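PDB 6V77: putative HpcE protein from Mycolicibacterium smegmatis, which is of unestablished function but belongs to the fumarylacetoacetate hydrolase superfamily, forms a two-chain assembly and binds a zinc ion. Local coordinates for residues Pro69-Ala74 with Glu230-Asp235; Glu200-Thr205 with Pro257-Arg262. All coordinates share one frame; numbering follows the deposited sequence.

Contact 1. Residues Pro69-Ala74 with Glu230-Asp235; sequences PRQVFA and ELYPGD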
ATOM      1  N   PRO B  69       0.103   7.259   4.809  1.00 22.10           N
ATOM      2  CA  PRO B  69       1.422   6.924   4.269  1.00 20.62           C
ATOM      3  C   PRO B  69       1.297   6.447   2.825  1.00 19.39           C
ATOM      4  O   PRO B  69       0.342   5.767   2.458  1.00 21.08           O
ATOM      5  CB  PRO B  69       1.927   5.810   5.194  1.00 19.58           C
ATOM      6  CG  PRO B  69       0.654   5.218   5.799  1.00 22.79           C
ATOM      7  CD  PRO B  69      -0.312   6.353   5.904  1.00 20.78           C
ATOM      8  N   ARG B  70       2.281   6.826   2.005  1.00 20.56           N
ATOM      9  CA  ARG B  70       2.303   6.334   0.629  1.00 22.76           C
ATOM     10  C   ARG B  70       2.512   4.824   0.576  1.00 22.98           C
ATOM     11  O   ARG B  70       1.939   4.144  -0.287  1.00 24.50           O
ATOM     12  CB  ARG B  70       3.389   7.072  -0.148  1.00 20.10           C
ATOM     13  CG  ARG B  70       2.994   8.519  -0.350  1.00 22.16           C
ATOM     14  CD  ARG B  70       4.187   9.397  -0.691  1.00 33.68           C
ATOM     15  NE  ARG B  70       4.504   9.326  -2.101  1.00 38.70           N
ATOM     16  CZ  ARG B  70       5.384  10.133  -2.700  1.00 49.74           C
ATOM     17  NH1 ARG B  70       6.021  11.067  -1.997  1.00 37.23           N
ATOM     18  NH2 ARG B  70       5.626  10.012  -3.997  1.00 51.17           N
ATOM     19  N   GLN B  71       3.353   4.291   1.465  1.00 19.32           N
ATOM     20  CA  GLN B  71       3.648   2.868   1.520  1.00 18.26           C
ATOM     21  C   GLN B  71       3.601   2.448   2.976  1.00 21.78           C
ATOM     22  O   GLN B  71       4.078   3.188   3.840  1.00 18.99           O
ATOM     23  CB  GLN B  71       5.037   2.552   0.944  1.00 19.58           C
ATOM     24  CG  GLN B  71       5.151   2.947  -0.529  1.00 19.35           C
ATOM     25  CD  GLN B  71       6.565   2.804  -1.087  1.00 20.48           C
ATOM     26  OE1 GLN B  71       6.749   2.236  -2.174  1.00 19.75           O
ATOM     27  NE2 GLN B  71       7.565   3.311  -0.358  1.00 19.67           N
ATOM     28  N   VAL B  72       3.021   1.274   3.234  1.00 22.12           N
ATOM     29  CA  VAL B  72       2.977   0.671   4.571  1.00 18.57           C
ATOM     30  C   VAL B  72       3.676  -0.670   4.479  1.00 18.70           C
ATOM     31  O   VAL B  72       3.251  -1.546   3.709  1.00 22.06           O
ATOM     32  CB  VAL B  72       1.535   0.464   5.058  1.00 19.06           C
ATOM     33  CG1 VAL B  72       1.533  -0.269   6.412  1.00 21.44           C
ATOM     34  CG2 VAL B  72       0.785   1.787   5.125  1.00 21.48           C
ATOM     35  N   PHE B  73       4.697  -0.859   5.289  1.00 20.11           N
ATOM     36  CA  PHE B  73       5.413  -2.126   5.332  1.00 19.00           C
ATOM     37  C   PHE B  73       5.098  -2.818   6.640  1.00 20.36           C
ATOM     38  O   PHE B  73       5.349  -2.262   7.711  1.00 24.84           O
ATOM     39  CB  PHE B  73       6.911  -1.895   5.195  1.00 18.96           C
ATOM     40  CG  PHE B  73       7.243  -1.166   3.952  1.00 18.72           C
ATOM     41  CD1 PHE B  73       7.316  -1.839   2.747  1.00 21.78           C
ATOM     42  CD2 PHE B  73       7.391   0.214   3.970  1.00 18.92           C
ATOM     43  CE1 PHE B  73       7.597  -1.167   1.552  1.00 22.52           C
ATOM     44  CE2 PHE B  73       7.694   0.911   2.769  1.00 21.42           C
ATOM     45  CZ  PHE B  73       7.768   0.218   1.562  1.00 22.11           C
ATOM     46  N   ALA B  74       4.572  -4.024   6.559  1.00 19.97           N
ATOM     47  CA  ALA B  74       4.285  -4.787   7.773  1.00 20.60           C
ATOM     48  C   ALA B  74       5.164  -6.026   7.768  1.00 25.64           C
ATOM     49  O   ALA B  74       5.269  -6.712   6.746  1.00 29.52           O
ATOM     50  CB  ALA B  74       2.808  -5.152   7.856  1.00 23.97           C
ATOM     51  N   GLU B 230      11.804   2.290  -3.073  1.00 21.70           N
ATOM     52  CA  GLU B 230      12.157   3.622  -2.577  1.00 20.49           C
ATOM     53  C   GLU B 230      11.268   3.930  -1.378  1.00 21.79           C
ATOM     54  O   GLU B 230      10.052   4.057  -1.526  1.00 20.30           O
ATOM     55  CB  GLU B 230      11.983   4.690  -3.654  1.00 22.08           C
ATOM     56  CG  GLU B 230      12.384   6.111  -3.165  1.00 19.64           C
ATOM     57  CD  GLU B 230      12.081   7.188  -4.199  1.00 31.04           C
ATOM     58  OE1 GLU B 230      11.664   6.851  -5.327  1.00 31.76           O
ATOM     59  OE2 GLU B 230      12.246   8.382  -3.874  1.00 29.42           O
ATOM     60  N   LEU B 231      11.865   4.049  -0.193  1.00 19.05           N
ATOM     61  CA  LEU B 231      11.100   4.543   0.953  1.00 18.78           C
ATOM     62  C   LEU B 231      10.803   6.030   0.773  1.00 24.13           C
ATOM     63  O   LEU B 231      11.590   6.775   0.173  1.00 22.58           O
ATOM     64  CB  LEU B 231      11.867   4.312   2.253  1.00 19.27           C
ATOM     65  CG  LEU B 231      12.141   2.845   2.584  1.00 20.95           C
ATOM     66  CD1 LEU B 231      12.858   2.732   3.908  1.00 24.33           C
ATOM     67  CD2 LEU B 231      10.813   2.089   2.684  1.00 19.79           C
ATOM     68  N   TYR B 232       9.634   6.459   1.257  1.00 19.49           N
ATOM     69  CA  TYR B 232       9.264   7.864   1.198  1.00 21.92           C
ATOM     70  C   TYR B 232       9.154   8.444   2.599  1.00 21.99           C
ATOM     71  O   TYR B 232       8.816   7.727   3.540  1.00 19.12           O
ATOM     72  CB  TYR B 232       7.912   8.095   0.515  1.00 18.80           C
ATOM     73  CG  TYR B 232       7.846   7.652  -0.907  1.00 19.01           C
ATOM     74  CD1 TYR B 232       8.597   8.287  -1.862  1.00 19.23           C
ATOM     75  CD2 TYR B 232       7.008   6.598  -1.290  1.00 20.47           C
ATOM     76  CE1 TYR B 232       8.534   7.905  -3.195  1.00 25.20           C
ATOM     77  CE2 TYR B 232       6.933   6.207  -2.629  1.00 22.95           C
ATOM     78  CZ  TYR B 232       7.712   6.871  -3.567  1.00 28.03           C
ATOM     79  OH  TYR B 232       7.685   6.516  -4.902  1.00 26.46           O
ATOM     80  N   PRO B 233       9.402   9.745   2.759  1.00 20.24           N
ATOM     81  CA  PRO B 233       9.044  10.408   4.018  1.00 19.61           C
ATOM     82  C   PRO B 233       7.573  10.157   4.320  1.00 19.25           C
ATOM     83  O   PRO B 233       6.725  10.188   3.423  1.00 21.46           O
ATOM     84  CB  PRO B 233       9.316  11.886   3.733  1.00 22.44           C
ATOM     85  CG  PRO B 233      10.313  11.870   2.578  1.00 22.94           C
ATOM     86  CD  PRO B 233       9.934  10.682   1.751  1.00 23.54           C
ATOM     87  N   GLY B 234       7.278   9.879   5.590  1.00 18.94           N
ATOM     88  CA  GLY B 234       5.919   9.595   5.999  1.00 20.09           C
ATOM     89  C   GLY B 234       5.478   8.147   5.849  1.00 22.07           C
ATOM     90  O   GLY B 234       4.392   7.797   6.344  1.00 20.06           O
ATOM     91  N   ASP B 235       6.292   7.287   5.232  1.00 18.40           N
ATOM     92  CA  ASP B 235       5.970   5.860   5.170  1.00 18.78           C
ATOM     93  C   ASP B 235       5.974   5.247   6.570  1.00 19.78           C
ATOM     94  O   ASP B 235       6.669   5.708   7.478  1.00 19.85           O
ATOM     95  CB  ASP B 235       6.980   5.086   4.307  1.00 22.37           C
ATOM     96  CG  ASP B 235       6.747   5.248   2.805  1.00 23.09           C
ATOM     97  OD1 ASP B 235       5.768   5.913   2.393  1.00 19.97           O
ATOM     98  OD2 ASP B 235       7.579   4.701   2.042  1.00 19.48           O
TER
HETATM   99  O   HOH W   1       4.673   8.367   2.710  1.00 19.51           O
HETATM  100  O   HOH W   2       6.254  11.390   0.850  1.00 29.10           O

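Contact 2. Residues Glu200-Thr205 with Pro257-Arg262; sequences EINGET and PGDELR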
ATOM      1  N   GLU B 200      -2.162  -6.206  27.158  1.00 27.24           N
ATOM      2  CA  GLU B 200      -2.965  -6.859  28.191  1.00 28.26           C
ATOM      3  C   GLU B 200      -4.403  -6.952  27.705  1.00 28.50           C
ATOM      4  O   GLU B 200      -4.887  -6.072  26.986  1.00 29.36           O
ATOM      5  CB  GLU B 200      -2.924  -6.093  29.537  1.00 31.06           C
ATOM      6  CG  GLU B 200      -1.520  -5.892  30.043  1.00 41.32           C
ATOM      7  CD  GLU B 200      -1.395  -4.737  31.010  1.00 51.57           C
ATOM      8  OE1 GLU B 200      -2.411  -4.054  31.281  1.00 50.23           O
ATOM      9  OE2 GLU B 200      -0.266  -4.521  31.495  1.00 51.41           O
ATOM     10  N   ILE B 201      -5.086  -8.033  28.090  1.00 29.40           N
ATOM     11  CA  ILE B 201      -6.491  -8.220  27.772  1.00 29.84           C
ATOM     12  C   ILE B 201      -7.227  -8.331  29.098  1.00 30.88           C
ATOM     13  O   ILE B 201      -6.893  -9.190  29.923  1.00 35.87           O
ATOM     14  CB  ILE B 201      -6.738  -9.470  26.919  1.00 34.55           C
ATOM     15  CG1 ILE B 201      -6.030  -9.331  25.574  1.00 34.44           C
ATOM     16  CG2 ILE B 201      -8.233  -9.680  26.727  1.00 38.28           C
ATOM     17  CD1 ILE B 201      -6.219 -10.531  24.702  1.00 39.43           C
ATOM     18  N   ASN B 202      -8.193  -7.437  29.312  1.00 31.00           N
ATOM     19  CA  ASN B 202      -8.944  -7.379  30.558  1.00 33.90           C
ATOM     20  C   ASN B 202      -8.002  -7.360  31.760  1.00 33.46           C
ATOM     21  O   ASN B 202      -8.252  -7.987  32.791  1.00 33.46           O
ATOM     22  CB  ASN B 202      -9.938  -8.532  30.617  1.00 41.85           C
ATOM     23  CG  ASN B 202     -10.841  -8.556  29.401  1.00 42.76           C
ATOM     24  OD1 ASN B 202     -11.157  -7.506  28.839  1.00 33.29           O
ATOM     25  ND2 ASN B 202     -11.246  -9.751  28.974  1.00 37.37           N
ATOM     26  N   GLY B 203      -6.881  -6.646  31.608  1.00 36.39           N
ATOM     27  CA  GLY B 203      -5.945  -6.461  32.704  1.00 39.48           C
ATOM     28  C   GLY B 203      -4.924  -7.566  32.907  1.00 42.50           C
ATOM     29  O   GLY B 203      -4.113  -7.471  33.834  1.00 46.45           O
ATOM     30  N   GLU B 204      -4.926  -8.601  32.075  1.00 37.87           N
ATOM     31  CA  GLU B 204      -3.989  -9.715  32.177  0.52 36.59           C
ATOM     32  C   GLU B 204      -2.963  -9.588  31.057  1.00 32.65           C
ATOM     33  O   GLU B 204      -3.342  -9.427  29.896  1.00 31.48           O
ATOM     34  CB  GLU B 204      -4.734 -11.051  32.071  0.52 41.33           C
ATOM     35  CG  GLU B 204      -3.912 -12.227  31.530  0.52 46.47           C
ATOM     36  CD  GLU B 204      -4.772 -13.430  31.123  0.52 50.23           C
ATOM     37  OE1 GLU B 204      -5.990 -13.421  31.390  0.52 52.12           O
ATOM     38  OE2 GLU B 204      -4.226 -14.383  30.527  0.52 49.67           O
ATOM     39  N   THR B 205      -1.671  -9.652  31.403  1.00 35.00           N
ATOM     40  CA  THR B 205      -0.646  -9.535  30.365  1.00 33.45           C
ATOM     41  C   THR B 205      -0.750 -10.710  29.403  1.00 30.19           C
ATOM     42  O   THR B 205      -0.879 -11.864  29.828  1.00 31.69           O
ATOM     43  CB  THR B 205       0.765  -9.479  30.963  1.00 34.84           C
ATOM     44  OG1 THR B 205       0.870  -8.366  31.854  1.00 40.16           O
ATOM     45  CG2 THR B 205       1.808  -9.307  29.851  1.00 32.14           C
ATOM     46  N   PRO B 257     -16.231 -10.350  22.052  1.00 32.78           N
ATOM     47  CA  PRO B 257     -16.966  -9.114  22.326  1.00 35.38           C
ATOM     48  C   PRO B 257     -16.803  -8.719  23.784  1.00 37.06           C
ATOM     49  O   PRO B 257     -16.874  -9.558  24.685  1.00 36.07           O
ATOM     50  CB  PRO B 257     -18.419  -9.480  21.999  1.00 40.34           C
ATOM     51  CG  PRO B 257     -18.324 -10.592  21.069  1.00 40.70           C
ATOM     52  CD  PRO B 257     -17.084 -11.363  21.411  1.00 36.62           C
ATOM     53  N   GLY B 258     -16.566  -7.435  24.006  1.00 35.21           N
ATOM     54  CA  GLY B 258     -16.367  -6.921  25.338  1.00 40.54           C
ATOM     55  C   GLY B 258     -14.936  -6.939  25.824  1.00 39.82           C
ATOM     56  O   GLY B 258     -14.642  -6.276  26.825  1.00 36.85           O
ATOM     57  N   ASP B 259     -14.038  -7.670  25.156  1.00 31.18           N
ATOM     58  CA  ASP B 259     -12.634  -7.661  25.561  1.00 30.32           C
ATOM     59  C   ASP B 259     -12.054  -6.261  25.432  1.00 33.94           C
ATOM     60  O   ASP B 259     -12.372  -5.524  24.497  1.00 36.14           O
ATOM     61  CB  ASP B 259     -11.800  -8.618  24.702  1.00 32.08           C
ATOM     62  CG  ASP B 259     -11.944 -10.058  25.110  1.00 35.72           C
ATOM     63  OD1 ASP B 259     -12.530 -10.315  26.179  1.00 36.31           O
ATOM     64  OD2 ASP B 259     -11.475 -10.936  24.351  1.00 33.52           O
ATOM     65  N   GLU B 260     -11.194  -5.900  26.380  1.00 31.64           N
ATOM     66  CA  GLU B 260     -10.464  -4.640  26.359  1.00 32.62           C
ATOM     67  C   GLU B 260      -8.984  -4.949  26.224  1.00 30.29           C
ATOM     68  O   GLU B 260      -8.421  -5.688  27.040  1.00 34.23           O
ATOM     69  CB  GLU B 260     -10.722  -3.825  27.628  1.00 39.43           C
ATOM     70  CG  GLU B 260     -12.034  -3.086  27.611  1.00 52.19           C
ATOM     71  CD  GLU B 260     -12.134  -2.102  28.744  1.00 66.34           C
ATOM     72  OE1 GLU B 260     -11.846  -0.907  28.524  1.00 67.14           O
ATOM     73  OE2 GLU B 260     -12.479  -2.537  29.861  1.00 67.94           O
ATOM     74  N   LEU B 261      -8.358  -4.371  25.207  1.00 26.74           N
ATOM     75  CA  LEU B 261      -6.981  -4.671  24.854  1.00 26.03           C
ATOM     76  C   LEU B 261      -6.176  -3.400  25.067  1.00 27.84           C
ATOM     77  O   LEU B 261      -6.373  -2.412  24.349  1.00 26.54           O
ATOM     78  CB  LEU B 261      -6.883  -5.140  23.404  1.00 27.31           C
ATOM     79  CG  LEU B 261      -5.487  -5.361  22.815  1.00 26.24           C
ATOM     80  CD1 LEU B 261      -4.854  -6.588  23.438  1.00 26.32           C
ATOM     81  CD2 LEU B 261      -5.587  -5.510  21.296  1.00 25.69           C
ATOM     82  N   ARG B 262      -5.272  -3.429  26.033  1.00 25.68           N
ATOM     83  CA  ARG B 262      -4.378  -2.312  26.293  1.00 26.71           C
ATOM     84  C   ARG B 262      -3.030  -2.629  25.658  1.00 24.92           C
ATOM     85  O   ARG B 262      -2.479  -3.714  25.863  1.00 26.85           O
ATOM     86  CB  ARG B 262      -4.247  -2.058  27.801  1.00 26.09           C
ATOM     87  CG  ARG B 262      -3.173  -1.020  28.162  1.00 25.87           C
ATOM     88  CD  ARG B 262      -3.161  -0.717  29.666  1.00 27.91           C
ATOM     89  NE  ARG B 262      -2.070   0.193  29.972  1.00 34.54           N
ATOM     90  CZ  ARG B 262      -0.838  -0.197  30.291  1.00 39.93           C
ATOM     91  NH1 ARG B 262      -0.544  -1.489  30.387  1.00 38.92           N
ATOM     92  NH2 ARG B 262       0.097   0.708  30.529  1.00 43.25           N
TER
HETATM   93  O   HOH W   3      -6.547  -4.607  29.451  0.56 19.86           O

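Contact 1. Residues Pro69-Ala74 with Glu230-Asp235
Gln71 and Asp235 meet through a pair of hydrogen bonds that use both oxygens of the carboxylate. Gln71 NE2 lies 2.8 Å from Asp235 OD2, which it approaches on the syn side, while the backbone Gln71 N reaches Asp235 OD1 at 3.1 Å from above the carboxylate plane. A second hydrogen of the amide goes to the backbone, Gln71 NE2 to Glu230 O at 2.8 Å, and Gln71 OE1 accepts from Ser102 OG of the second subunit. Asp235 OD2 also takes Tyr232 N at 2.8 Å, from the face opposite to Gln71 NE2, while Asp235 N bonds to Tyr232 O across the type II turn, whose positive-phi position is filled by Gly234.

Among the aromatic contacts, the guanidinium of Arg70 lies flat on the Tyr232 ring, planes 3° apart, as a cation-pi stack with Arg70 CZ 3.8 Å from the ring centroid. A bend at chi3 (83°) in an otherwise extended chain turns the group over that face. Arg70 NH1 and Arg70 N are each tied by a water to Pro233 O, but Arg70 NE is buried without a polar partner.

The apolar contact is Leu231 CD2 on Phe73 CE2 at 3.3 Å; Phe73 also meets Phe100 of the second subunit. Separately, Pro69 CB lies in van der Waals contact with the carbonyl oxygen of Gly234.

With donors on both oxygens, Asp235 is probably stabilised as a carboxylate, and its bonds fix the turn leading into strand 236-238 against the start of strand 72-76, its parallel neighbour.

Contact 2. Residues Glu200-Thr205 with Pro257-Arg262
Glu200 pairs with Arg262 in an antiparallel hydrogen-bonded pair: Glu200 N to Arg262 O and Arg262 N to Glu200 O are both 2.8 Å. Their side chains run alongside each other on one face of the sheet, where Glu200 OE2 forms a salt bridge with Arg262 NH1 at 3.2 Å; Arg262 NE forms another with Glu270 on the next strand, so the arginine is shared by two acids.

Ile201 faces the other side, in a non-hydrogen-bonded pair with Leu261. Its CG1 branch touches Leu261 CD1 at 3.7 Å, and both branched side chains pack on Trp120, as suits a buried face.

Asn202 extends the pairing past the strand end. Its N donates to Glu260 O at 2.9 Å, and its side chain, with CG beside the backbone N (chi1 -55°), brings Asn202 OD1 to Glu260 N at 2.9 Å. Asn202 ND2 gives a 3.1 Å bond to Asp259 OD1, from above the carboxylate, whose other oxygen takes Ala256 N.

Gly203, at positive phi, joins Glu260 O through a water. Asn202 and Gly203 occupy the centre of a type I' turn, the classic Asn-Gly pairing of a tight two-residue beta hairpin, here joining strands 196-201 and 204-210 beside strand 260-265.

How the contacts relate
Contacts 1 and 2 lie on opposite sides of the chain's centre, their own centres 30 Å apart and their nearest atoms about 16 Å apart, so they do not touch. Their segments alternate along the chain. Contact 1 sits where the loop before strand 236-238 meets the start of strand 72-76 of the larger beta sheet, within reach of the second subunit. Contact 2 lies at the hairpin end of the five-stranded sheet, among strands 196-201, 204-210 and 260-265, untouched by the second subunit. The zinc ligands Glu121, Glu123 and Asp152 are outside both contacts; the ion is about 11 Å from the side chain of Phe73 and about 12 Å from that of Leu261.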